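Local coordinates for Dr hemagglutinin structural subunit (Escherichia coli, PDB 1UT1), which forms the adhesive fimbrial subunit through which uropathogenic bacteria bind the Dr blood group antigen and adhere to the upper urinary tract, at residues T23-E26 against K27-R31; L81-N85 against N86-L90. The protein carries 3 engineered substitutions. One frame throughout, in Å; residues are numbered along the deposited sequence. Where two conformers were deposited one is given.

Interaction 1: T23-E26 against K27-R31. Engineered in segment 27-31: Lys27 (natural residue Glu). With SO4 (sulfate ion), chain G; EDO (1,2-ethanediol), chain H.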
loop_
_atom_site.group_PDB
_atom_site.type_symbol
_atom_site.label_atom_id
_atom_site.label_comp_id
_atom_site.label_asym_id
_atom_site.label_seq_id
_atom_site.Cartn_x
_atom_site.Cartn_y
_atom_site.Cartn_z
ATOM N N THR A 23 -13.567 7.043 2.103
ATOM C CA THR A 23 -14.384 6.687 0.960
ATOM C C THR A 23 -15.775 7.291 1.167
ATOM O O THR A 23 -16.413 7.089 2.214
ATOM C CB THR A 23 -14.486 5.168 0.795
ATOM O OG1 THR A 23 -13.181 4.647 0.485
ATOM C CG2 THR A 23 -15.473 4.824 -0.319
ATOM N N VAL A 24 -16.227 8.046 0.171
ATOM C CA VAL A 24 -17.529 8.713 0.215
ATOM C C VAL A 24 -18.503 7.867 -0.627
ATOM O O VAL A 24 -18.151 7.407 -1.713
ATOM C CB VAL A 24 -17.436 10.148 -0.370
ATOM C CG1 VAL A 24 -18.857 10.815 -0.478
ATOM C CG2 VAL A 24 -16.519 10.999 0.524
ATOM N N THR A 25 -19.674 7.586 -0.072
ATOM C CA THR A 25 -20.659 6.786 -0.778
ATOM C C THR A 25 -22.019 7.484 -0.875
ATOM O O THR A 25 -22.233 8.564 -0.276
ATOM C CB THR A 25 -20.860 5.428 -0.074
ATOM O OG1 THR A 25 -21.705 5.585 1.085
ATOM C CG2 THR A 25 -19.514 4.830 0.342
ATOM N N GLU A 26 -22.963 6.815 -1.554
ATOM C CA GLU A 26 -24.357 7.251 -1.522
ATOM C C GLU A 26 -25.010 6.558 -0.309
ATOM O O GLU A 26 -24.353 5.803 0.401
ATOM C CB GLU A 26 -25.076 6.828 -2.805
ATOM C CG GLU A 26 -24.610 7.532 -4.038
ATOM C CD GLU A 26 -25.589 7.385 -5.177
ATOM O OE1 GLU A 26 -26.584 6.651 -5.011
ATOM O OE2 GLU A 26 -25.334 7.962 -6.252
ATOM N N LYS A 27 -26.303 6.788 -0.090
ATOM C CA LYS A 27 -27.019 6.126 1.013
ATOM C C LYS A 27 -27.008 4.581 0.884
ATOM O O LYS A 27 -26.863 3.876 1.882
ATOM C CB LYS A 27 -28.475 6.634 1.072
ATOM C CG LYS A 27 -28.680 7.931 1.832
ATOM C CD LYS A 27 -30.127 8.373 1.765
ATOM C CE LYS A 27 -30.323 9.520 0.738
ATOM N NZ LYS A 27 -31.765 9.826 0.509
ATOM N N CYS A 28 -27.189 4.067 -0.339
ATOM C CA CYS A 28 -27.078 2.596 -0.567
ATOM C C CYS A 28 -25.585 2.361 -0.684
ATOM O O CYS A 28 -24.950 2.857 -1.614
ATOM C CB CYS A 28 -27.768 2.191 -1.867
ATOM S SG CYS A 28 -27.386 0.488 -2.475
ATOM N N GLN A 29 -25.020 1.783 0.368
ATOM C CA GLN A 29 -23.572 1.692 0.547
ATOM C C GLN A 29 -23.182 0.222 0.599
ATOM O O GLN A 29 -23.657 -0.506 1.462
ATOM C CB GLN A 29 -23.240 2.365 1.889
ATOM C CG GLN A 29 -21.781 2.385 2.286
ATOM C CD GLN A 29 -21.583 3.020 3.661
ATOM O OE1 GLN A 29 -21.794 2.366 4.669
ATOM N NE2 GLN A 29 -21.283 4.339 3.696
ATOM N N VAL A 30 -22.252 -0.196 -0.269
ATOM C CA VAL A 30 -21.862 -1.603 -0.312
ATOM C C VAL A 30 -20.404 -1.760 0.087
ATOM O O VAL A 30 -19.501 -1.350 -0.665
ATOM C CB VAL A 30 -22.083 -2.163 -1.700
ATOM C CG1 VAL A 30 -21.740 -3.646 -1.727
ATOM C CG2 VAL A 30 -23.588 -1.906 -2.144
ATOM N N ARG A 31 -20.187 -2.300 1.288
ATOM C CA ARG A 31 -18.832 -2.459 1.848
ATOM C C ARG A 31 -18.274 -3.767 1.324
ATOM O O ARG A 31 -18.918 -4.800 1.405
ATOM C CB ARG A 31 -18.856 -2.482 3.410
ATOM C CG ARG A 31 -19.599 -1.329 4.080
ATOM C CD ARG A 31 -18.815 -0.032 3.989
ATOM N NE ARG A 31 -17.961 0.199 5.153
ATOM C CZ ARG A 31 -18.140 1.184 6.029
ATOM N NH1 ARG A 31 -19.169 2.010 5.901
ATOM N NH2 ARG A 31 -17.299 1.331 7.044
HETATM S S SO4 G . -27.655 9.846 -1.723
HETATM O O1 SO4 G . -26.397 9.908 -0.907
HETATM O O2 SO4 G . -28.679 10.822 -1.316
HETATM O O3 SO4 G . -27.279 10.240 -3.123
HETATM O O4 SO4 G . -28.090 8.431 -1.784
HETATM C C1 EDO H . -16.263 4.923 -4.441
HETATM O O1 EDO H . -16.008 3.607 -3.975
HETATM C C2 EDO H . -17.773 5.145 -4.461
HETATM O O2 EDO H . -18.283 5.093 -3.120
HETATM O O HOH W 1 -28.209 5.416 -2.779
#
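Gln29 reaches back to Thr25 across the bend between strands 16-25 and 29-32 of this immunoglobulin-like fimbrial adhesin. The two side chains cross at about a right angle. NE2 of Gln29 donates to OG1 of Thr25 at 2.9 Å, with an N-H...O angle of 152°. The hydroxyl lies close to the amide plane of Gln29. With chi1 at 180°, CG of Gln29 points directly opposite the backbone N, and the chain stays extended from there, which carries the amide up to the threonine.

OG1 of Thr25 does two jobs. It accepts from Gln29 and donates to the backbone O of Glu26 at 2.7 Å. This second bond is set up by chi1 of 79°, which places OG1 between the backbone N and the carbonyl carbon. One hydroxyl thus ties Thr25, the last residue of its strand, to the bend at Glu26 and to Gln29, the first residue of the next strand.

A sulfate, probably from the crystallisation liquor, sits beside Glu26 and Lys27. The backbone N of Lys27, an engineered residue replacing a natural Glu, donates to sulfate O4 at 3.0 Å and nearly straight. A water accepts from Cys28 N and donates to sulfate O4 and, in the Glu26 conformer given, to OE1. Arg41 also binds the sulfate.

The bend lies against a second subunit. Cys28 forms a disulfide with Cys60 of that subunit. Residues 29-31 add antiparallel to its sheet, consistent with a strand exchanged between copies. Both segments fall in the predicted receptor-binding region. Farther along, Arg31 NH1 gives Gln29 OE1 a weak bond of 2.9 Å, with Gln29 CD at the edge of the guanidinium and in its plane.

Interaction 2: L81-N85 against N86-L90. With EDO (1,2-ethanediol), chain I.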
loop_
_atom_site.group_PDB
_atom_site.type_symbol
_atom_site.label_atom_id
_atom_site.label_comp_id
_atom_site.label_asym_id
_atom_site.label_seq_id
_atom_site.Cartn_x
_atom_site.Cartn_y
_atom_site.Cartn_z
ATOM N N LEU A 81 -9.039 17.105 1.071
ATOM C CA LEU A 81 -8.776 15.748 0.610
ATOM C C LEU A 81 -9.082 15.806 -0.885
ATOM O O LEU A 81 -9.912 16.598 -1.320
ATOM C CB LEU A 81 -9.714 14.731 1.258
ATOM C CG LEU A 81 -9.251 14.197 2.616
ATOM C CD1 LEU A 81 -9.437 15.278 3.628
ATOM C CD2 LEU A 81 -10.092 12.953 2.992
ATOM N N ILE A 82 -8.401 14.970 -1.653
ATOM C CA ILE A 82 -8.575 14.956 -3.099
ATOM C C ILE A 82 -8.963 13.550 -3.555
ATOM O O ILE A 82 -8.507 12.566 -2.991
ATOM C CB ILE A 82 -7.273 15.436 -3.823
ATOM C CG1 ILE A 82 -7.573 15.779 -5.307
ATOM C CG2 ILE A 82 -6.151 14.403 -3.694
ATOM C CD1 ILE A 82 -8.408 17.079 -5.504
ATOM N N SER A 83 -9.849 13.461 -4.550
ATOM C CA SER A 83 -10.253 12.147 -5.084
ATOM C C SER A 83 -9.072 11.451 -5.805
ATOM O O SER A 83 -8.085 12.091 -6.188
ATOM C CB SER A 83 -11.440 12.300 -6.048
ATOM O OG SER A 83 -11.105 13.166 -7.120
ATOM N N ASP A 84 -9.201 10.144 -6.007
ATOM C CA ASP A 84 -8.165 9.357 -6.681
ATOM C C ASP A 84 -7.811 9.946 -8.078
ATOM O O ASP A 84 -6.651 9.933 -8.484
ATOM C CB ASP A 84 -8.645 7.920 -6.847
ATOM C CG ASP A 84 -8.392 7.080 -5.621
ATOM O OD1 ASP A 84 -7.916 7.624 -4.607
ATOM O OD2 ASP A 84 -8.844 5.919 -5.619
ATOM N N ASN A 85 -8.807 10.480 -8.779
ATOM C CA ASN A 85 -8.563 11.056 -10.123
ATOM C C ASN A 85 -8.078 12.518 -10.137
ATOM O O ASN A 85 -7.814 13.079 -11.206
ATOM C CB ASN A 85 -9.757 10.825 -11.052
ATOM C CG ASN A 85 -10.951 11.769 -10.772
ATOM O OD1 ASN A 85 -11.926 11.747 -11.509
ATOM N ND2 ASN A 85 -10.870 12.590 -9.731
ATOM N N ASN A 86 -7.806 13.065 -8.940
ATOM C CA ASN A 86 -7.297 14.418 -8.761
ATOM C C ASN A 86 -8.290 15.509 -9.041
ATOM O O ASN A 86 -7.966 16.686 -8.985
ATOM C CB ASN A 86 -5.996 14.654 -9.570
ATOM C CG ASN A 86 -5.124 15.742 -8.967
ATOM O OD1 ASN A 86 -4.641 16.644 -9.660
ATOM N ND2 ASN A 86 -5.000 15.717 -7.661
ATOM N N ARG A 87 -9.531 15.142 -9.300
ATOM C CA ARG A 87 -10.510 16.160 -9.645
ATOM C C ARG A 87 -11.316 16.784 -8.525
ATOM O O ARG A 87 -11.591 17.986 -8.549
ATOM C CB ARG A 87 -11.465 15.669 -10.734
ATOM C CG ARG A 87 -12.369 16.793 -11.227
ATOM C CD ARG A 87 -13.024 16.474 -12.547
ATOM N NE ARG A 87 -12.100 16.009 -13.590
ATOM C CZ ARG A 87 -12.521 15.358 -14.672
ATOM N NH1 ARG A 87 -13.813 15.146 -14.821
ATOM N NH2 ARG A 87 -11.668 14.914 -15.590
ATOM N N ASP A 88 -11.835 15.946 -7.638
ATOM C CA ASP A 88 -12.830 16.383 -6.683
ATOM C C ASP A 88 -12.238 16.645 -5.314
ATOM O O ASP A 88 -11.430 15.848 -4.802
ATOM C CB ASP A 88 -13.973 15.369 -6.608
ATOM C CG ASP A 88 -14.621 15.138 -7.963
ATOM O OD1 ASP A 88 -15.143 16.116 -8.532
ATOM O OD2 ASP A 88 -14.491 14.018 -8.513
ATOM N N LYS A 89 -12.584 17.818 -4.781
ATOM C CA LYS A 89 -12.075 18.274 -3.499
ATOM C C LYS A 89 -13.089 18.134 -2.350
ATOM O O LYS A 89 -14.294 18.418 -2.504
ATOM C CB LYS A 89 -11.656 19.744 -3.602
ATOM C CG LYS A 89 -10.609 20.021 -4.664
ATOM C CD LYS A 89 -10.459 21.548 -4.815
ATOM C CE LYS A 89 -9.434 21.895 -5.892
ATOM N NZ LYS A 89 -9.356 23.373 -6.060
ATOM N N LEU A 90 -12.569 17.793 -1.172
ATOM C CA LEU A 90 -13.376 17.818 0.054
ATOM C C LEU A 90 -12.624 18.740 1.005
ATOM O O LEU A 90 -11.554 18.375 1.511
ATOM C CB LEU A 90 -13.480 16.417 0.643
ATOM C CG LEU A 90 -14.237 16.239 1.960
ATOM C CD1 LEU A 90 -15.708 16.734 1.794
ATOM C CD2 LEU A 90 -14.222 14.717 2.331
HETATM C C1 EDO I . -14.800 10.936 -7.545
HETATM O O1 EDO I . -13.698 11.580 -8.197
HETATM C C2 EDO I . -15.999 10.893 -8.522
HETATM O O2 EDO I . -15.541 10.534 -9.843
#
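This is a local contact within a beta hairpin, where strand 78-83 turns back into strand 89-96. Leu81 and Leu90 form an antiparallel hydrogen-bonded pair. N of Leu81 meets O of Leu90 at 2.9 Å, and N of Leu90 returns a bond to O of Leu81. Next comes the non-hydrogen-bonded pair of Ile82 and Lys89. N of Ser83 then donates to O of Asp88, which also receives a CA-H...O contact from Ile82.

Ser83, the last residue of its strand, bridges the loop. Its OG accepts the backbone N of Asp88 at 2.9 Å with an N-H...O angle of 165°. The torsion chi1 of 58° sets OG between the backbone N and carbonyl carbon, turned into the loop. Its backbone O accepts N of Asn86, which closes a type I turn over Ser83 to Asn86. An ethanediol, probably from the crystallisation liquor, takes a weak bond from Ser83 OG and donates from its O1 to Asp88 OD2 at 2.6 Å.

The two faces of the hairpin differ. Leu81 and Leu90 lie together, CB to CB 4.2 Å, and both are buried against Leu22 and Ile50. On the other face Ile82 is partly exposed, and its end leans to the returning chain. Its CD1 approaches O of Asp88 at 3.3 Å and CG of Lys89 at 3.8 Å. Its side chain crosses that of Asn86 at a slant, CG1 3.5 Å from ND2. Lys89 leads its amine away to a salt bridge with Glu75.

Ile82 also bonds through its backbone to Thr138. This is an antiparallel beta hairpin with both strands inside the sheet structure of the immunoglobulin-like fold, strand 78-83 next to 135-147 and strand 89-96 next to 118-125.

How the interactions relate
From the N terminus, interaction 1 comes first, at the bend between strands 16-25 and 29-32. Interaction 2 follows later, at the turn between strands 78-83 and 89-96. They are in series: the bend closes before the hairpin opens, and neither nests in nor crosses the other. Their centres are about 17 Å apart, and the nearest atoms about 5 Å, without touching. Strand 135-147 pairs with both 16-25 and 78-83, so it links the two regions. Asn136 hydrogen-bonds Thr23 through OD1 and Asp84 through ND2. Interaction 1 faces a second subunit, while interaction 2 is contacted by no other chain of the assembly.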